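Local coordinates for kojibiose phosphorylase (Gut metagenome, PDB 6W0P), which belongs to glycoside hydrolase family 65, combining an N-terminal beta-sandwich domain with a central helical catalytic domain and a small C-terminal domain, at residues A[173-178]-A[200-205]; A[363-368]-A[434-439]. All blocks are in the same frame, centred on the assembly; numbering follows the deposited sequence.

Interaction 1: residues A[173-178]-A[200-205]; sequences LDSNIL and LTVKTL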
# COMPACT_ATOMS: atom_id res chain seq x y z
N LEU A 173 3.58 23.01 -35.25
CA LEU A 173 3.04 22.99 -33.87
C LEU A 173 2.26 21.68 -33.72
O LEU A 173 1.29 21.49 -34.47
CB LEU A 173 2.13 24.20 -33.62
CG LEU A 173 2.69 25.55 -34.04
CD1 LEU A 173 1.65 26.63 -33.79
CD2 LEU A 173 3.99 25.88 -33.31
N ASP A 174 2.72 20.81 -32.83
CA ASP A 174 2.24 19.42 -32.67
C ASP A 174 1.66 19.27 -31.27
O ASP A 174 2.46 19.26 -30.31
CB ASP A 174 3.38 18.41 -32.89
CG ASP A 174 2.96 16.97 -32.62
OD1 ASP A 174 1.76 16.77 -32.40
OD2 ASP A 174 3.84 16.06 -32.63
N SER A 175 0.34 19.16 -31.13
CA SER A 175 -0.29 18.95 -29.81
C SER A 175 -0.92 17.55 -29.74
O SER A 175 -1.85 17.38 -28.94
CB SER A 175 -1.26 20.05 -29.46
OG SER A 175 -1.70 19.93 -28.11
N ASN A 176 -0.38 16.59 -30.50
CA ASN A 176 -0.75 15.15 -30.40
C ASN A 176 0.24 14.43 -29.48
O ASN A 176 0.23 13.18 -29.45
CB ASN A 176 -0.83 14.52 -31.80
CG ASN A 176 -2.04 15.04 -32.57
OD1 ASN A 176 -3.16 14.90 -32.11
ND2 ASN A 176 -1.81 15.67 -33.71
N ILE A 177 1.07 15.19 -28.75
CA ILE A 177 2.23 14.65 -27.97
C ILE A 177 1.69 13.77 -26.85
O ILE A 177 0.61 14.07 -26.28
CB ILE A 177 3.17 15.77 -27.46
CG1 ILE A 177 2.47 17.08 -27.05
CG2 ILE A 177 4.19 16.10 -28.52
CD1 ILE A 177 1.42 16.96 -26.00
N LEU A 178 2.41 12.69 -26.55
CA LEU A 178 2.03 11.79 -25.44
C LEU A 178 2.68 12.28 -24.14
O LEU A 178 3.76 12.93 -24.18
CB LEU A 178 2.46 10.35 -25.76
CG LEU A 178 2.04 9.81 -27.13
CD1 LEU A 178 2.62 8.41 -27.34
CD2 LEU A 178 0.51 9.82 -27.29
N LEU A 200 -3.06 26.88 -33.32
CA LEU A 200 -4.09 25.95 -32.81
C LEU A 200 -4.53 26.39 -31.41
O LEU A 200 -3.78 27.14 -30.76
CB LEU A 200 -3.57 24.51 -32.81
CG LEU A 200 -2.21 24.25 -32.16
CD1 LEU A 200 -2.32 24.26 -30.64
CD2 LEU A 200 -1.63 22.92 -32.66
N THR A 201 -5.71 25.97 -31.02
CA THR A 201 -6.27 26.10 -29.66
C THR A 201 -6.70 24.71 -29.22
O THR A 201 -7.43 24.04 -30.00
CB THR A 201 -7.44 27.08 -29.60
OG1 THR A 201 -6.95 28.37 -29.96
CG2 THR A 201 -8.07 27.14 -28.22
N VAL A 202 -6.25 24.29 -28.04
CA VAL A 202 -6.53 22.93 -27.51
C VAL A 202 -7.05 23.09 -26.08
O VAL A 202 -6.89 24.18 -25.50
CB VAL A 202 -5.29 22.02 -27.58
CG1 VAL A 202 -5.01 21.58 -28.99
CG2 VAL A 202 -4.06 22.69 -26.98
N LYS A 203 -7.66 22.03 -25.57
CA LYS A 203 -8.20 21.98 -24.20
C LYS A 203 -7.81 20.64 -23.58
O LYS A 203 -7.75 19.64 -24.33
CB LYS A 203 -9.72 22.18 -24.25
CG LYS A 203 -10.38 22.36 -22.89
CD LYS A 203 -11.86 22.68 -23.01
CE LYS A 203 -12.55 22.74 -21.66
NZ LYS A 203 -13.83 23.49 -21.74
N THR A 204 -7.55 20.65 -22.27
CA THR A 204 -7.19 19.45 -21.48
C THR A 204 -8.44 18.58 -21.33
O THR A 204 -9.54 19.15 -21.39
CB THR A 204 -6.64 19.83 -20.11
OG1 THR A 204 -7.62 20.61 -19.44
CG2 THR A 204 -5.34 20.62 -20.22
N LEU A 205 -8.24 17.28 -21.10
CA LEU A 205 -9.30 16.24 -21.03
C LEU A 205 -10.36 16.65 -20.00
O LEU A 205 -11.54 16.57 -20.33
CB LEU A 205 -8.68 14.90 -20.62
CG LEU A 205 -7.53 14.36 -21.48
CD1 LEU A 205 -7.21 12.92 -21.11
CD2 LEU A 205 -7.87 14.45 -22.96
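Leu-200 opens the contact by reaching across to Leu-173 and Ser-175 with a single methyl, CD2. Leu-200 CD2 rests 3.7 Å from the carbonyl oxygen Leu-173 O and 4.1 Å from Leu-173 CB, so the leucine covers backbone as well as side chain; Ser-175 CB lies 4.3 Å from the same Leu-200 CD2. With chi1 at 50°, Leu-200 CG is held between its own backbone N and carbonyl carbon, and the isobutyl group is directed at the end of strand 165-174. Thr-201 OG1 hydrogen-bonds to Thr-212 OG1, tying strand 197-204 to the adjoining strand 210-217. At Val-202 both methyls face one serine hydroxyl: Ser-175 OG stands 3.8 Å from Val-202 CG1 and equally far from Val-202 CG2, in plain van der Waals contact across the fork of the valine. Ser-175 OG is put there by a first torsion of -172°, opposite its backbone N. No hydrogen bond links the two segments, and about 181 Å² is buried in all; the first segment leaves its strand after Asp-174, and Ser-175 is its last residue to touch the second segment. An Asx turn marks this bend: Asn-176 N donates to Asp-174 OD1 over 2.9 Å, arriving on the anti side and 32° out of the carboxylate plane. Trp-186 of edge strand 186-194 packs on both Ser-175 and Val-202, while Met-215 of strand 210-217 touches Leu-173. The contact thus joins two antiparallel sheets of the N-terminal beta-sandwich, strand 165-174 belonging to one and strand 197-204 to the other.

Interaction 2: residues A[363-368]-A[434-439]; sequences SNQEAA and YNDHKF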
# COMPACT_ATOMS: atom_id res chain seq x y z
N SER A 363 18.07 37.02 -3.63
CA SER A 363 18.22 37.50 -5.03
C SER A 363 16.97 38.20 -5.55
O SER A 363 17.13 39.06 -6.39
CB SER A 363 18.62 36.39 -5.98
OG SER A 363 17.61 35.41 -6.11
N ASN A 364 15.76 37.83 -5.14
CA ASN A 364 14.54 38.27 -5.88
C ASN A 364 13.33 38.17 -4.96
O ASN A 364 12.71 37.09 -4.88
CB ASN A 364 14.38 37.44 -7.15
CG ASN A 364 13.24 37.86 -8.04
OD1 ASN A 364 12.47 38.75 -7.69
ND2 ASN A 364 13.12 37.18 -9.20
N GLN A 365 12.96 39.27 -4.31
CA GLN A 365 11.86 39.26 -3.31
C GLN A 365 10.56 38.77 -3.94
O GLN A 365 9.78 38.08 -3.25
CB GLN A 365 11.61 40.65 -2.73
CG GLN A 365 10.62 40.59 -1.59
CD GLN A 365 10.38 41.96 -1.02
OE1 GLN A 365 11.10 42.90 -1.33
NE2 GLN A 365 9.35 42.06 -0.19
N GLU A 366 10.28 39.18 -5.17
CA GLU A 366 9.02 38.87 -5.88
C GLU A 366 8.96 37.35 -6.14
O GLU A 366 7.89 36.76 -5.99
CB GLU A 366 8.96 39.73 -7.15
CG GLU A 366 7.60 39.74 -7.84
CD GLU A 366 6.42 40.29 -7.04
OE1 GLU A 366 6.63 40.95 -5.98
OE2 GLU A 366 5.27 40.04 -7.48
N ALA A 367 10.09 36.73 -6.48
CA ALA A 367 10.18 35.27 -6.62
C ALA A 367 9.94 34.60 -5.26
O ALA A 367 9.07 33.70 -5.20
CB ALA A 367 11.49 34.88 -7.24
N ALA A 368 10.63 35.03 -4.20
CA ALA A 368 10.45 34.48 -2.83
C ALA A 368 8.97 34.60 -2.42
O ALA A 368 8.39 33.60 -1.99
CB ALA A 368 11.34 35.20 -1.84
N TYR A 434 12.66 40.18 4.92
CA TYR A 434 11.98 41.36 4.31
C TYR A 434 10.99 42.08 5.23
O TYR A 434 10.53 43.18 4.84
CB TYR A 434 11.21 40.89 3.08
CG TYR A 434 12.13 40.54 1.96
CD1 TYR A 434 12.84 41.53 1.30
CD2 TYR A 434 12.32 39.22 1.57
CE1 TYR A 434 13.69 41.22 0.26
CE2 TYR A 434 13.16 38.90 0.53
CZ TYR A 434 13.84 39.90 -0.13
OH TYR A 434 14.67 39.60 -1.16
N ASN A 435 10.65 41.49 6.37
CA ASN A 435 9.64 42.02 7.32
C ASN A 435 8.53 42.75 6.55
O ASN A 435 8.32 43.95 6.80
CB ASN A 435 10.32 42.91 8.37
CG ASN A 435 9.40 43.17 9.54
OD1 ASN A 435 8.26 42.69 9.55
ND2 ASN A 435 9.88 43.91 10.52
N ASP A 436 7.84 42.03 5.65
CA ASP A 436 6.83 42.55 4.70
C ASP A 436 5.47 42.59 5.41
O ASP A 436 4.71 41.60 5.35
CB ASP A 436 6.81 41.68 3.45
CG ASP A 436 5.82 42.10 2.38
OD1 ASP A 436 4.90 42.91 2.69
OD2 ASP A 436 5.95 41.57 1.24
N HIS A 437 5.15 43.73 6.05
CA HIS A 437 3.93 43.91 6.89
C HIS A 437 2.66 43.60 6.08
O HIS A 437 1.79 42.91 6.63
CB HIS A 437 3.89 45.33 7.47
CG HIS A 437 3.04 45.43 8.69
ND1 HIS A 437 1.69 45.72 8.62
CD2 HIS A 437 3.34 45.29 9.99
CE1 HIS A 437 1.20 45.76 9.83
NE2 HIS A 437 2.18 45.50 10.69
N LYS A 438 2.57 44.11 4.85
CA LYS A 438 1.39 43.97 3.95
C LYS A 438 1.16 42.50 3.57
O LYS A 438 -0.00 42.07 3.57
CB LYS A 438 1.56 44.83 2.70
CG LYS A 438 1.55 46.32 2.98
CD LYS A 438 0.80 47.15 1.95
CE LYS A 438 0.69 48.62 2.33
NZ LYS A 438 -0.72 49.07 2.44
N PHE A 439 2.21 41.76 3.22
CA PHE A 439 2.12 40.30 2.97
C PHE A 439 1.51 39.62 4.20
O PHE A 439 0.58 38.82 4.02
CB PHE A 439 3.48 39.67 2.65
CG PHE A 439 3.38 38.17 2.71
CD1 PHE A 439 2.72 37.47 1.72
CD2 PHE A 439 3.82 37.49 3.83
CE1 PHE A 439 2.55 36.10 1.81
CE2 PHE A 439 3.66 36.11 3.92
CZ PHE A 439 3.02 35.42 2.91
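Gln-365 lies flat along one face of the Tyr-434 ring, and this stack is the tight part of the contact. Gln-365 CG sits 3.5 Å from the centroid of the Tyr-434 ring, only 6° off the normal, a CH-pi contact over the middle of the face. The glutamine is extended, CG opposite its backbone N (chi1 -173°), and runs against the direction of the tyrosine: Gln-365 CB is 3.5 Å from Tyr-434 CZ, whereas further out Gln-365 CD is 3.4 Å from Tyr-434 CD1. The amide plane is 13° from that of the ring, so carbon and oxygen alike stack on it. The looser side begins at the amide nitrogen, where both residues are partly exposed. Gln-365 NE2 and Asp-436 OD2 are 3.7 Å apart, with the amide and carboxylate planes perpendicular, and are not bonded to each other; both instead hydrogen-bond to Tyr-430 OH, while Lys-369 forms a salt bridge with Asp-436 OD2. Asp-436 OD1 caps helix 437-458, accepting from Phe-439 N at 3.0 Å, and Asn-364 OD1 accepts a weak capping bond from Ala-367 N at the start of helix 365-376. Two N-capped helix starts, one following helix 418-434 after a sharp turn at Asn-435, are thus brought side by side, as suits the short inter-helix turns of the (alpha/alpha)6 barrel of family 65 enzymes.

Interactions 1 and 2 belong to different domains and do not touch: their centres are 37 Å apart and their nearest atoms about 25 Å. They also follow one another along the chain, interaction 1 closing within the N-terminal domain before interaction 2 opens in the catalytic domain. Interaction 1 is buried, whereas interaction 2 lies at the surface, yet neither has a hydrogen bond directly between its segments, and no other protein chain of the assembly touches either of them. Both are best read as structural packing, one in the sandwich and one in the helical domain.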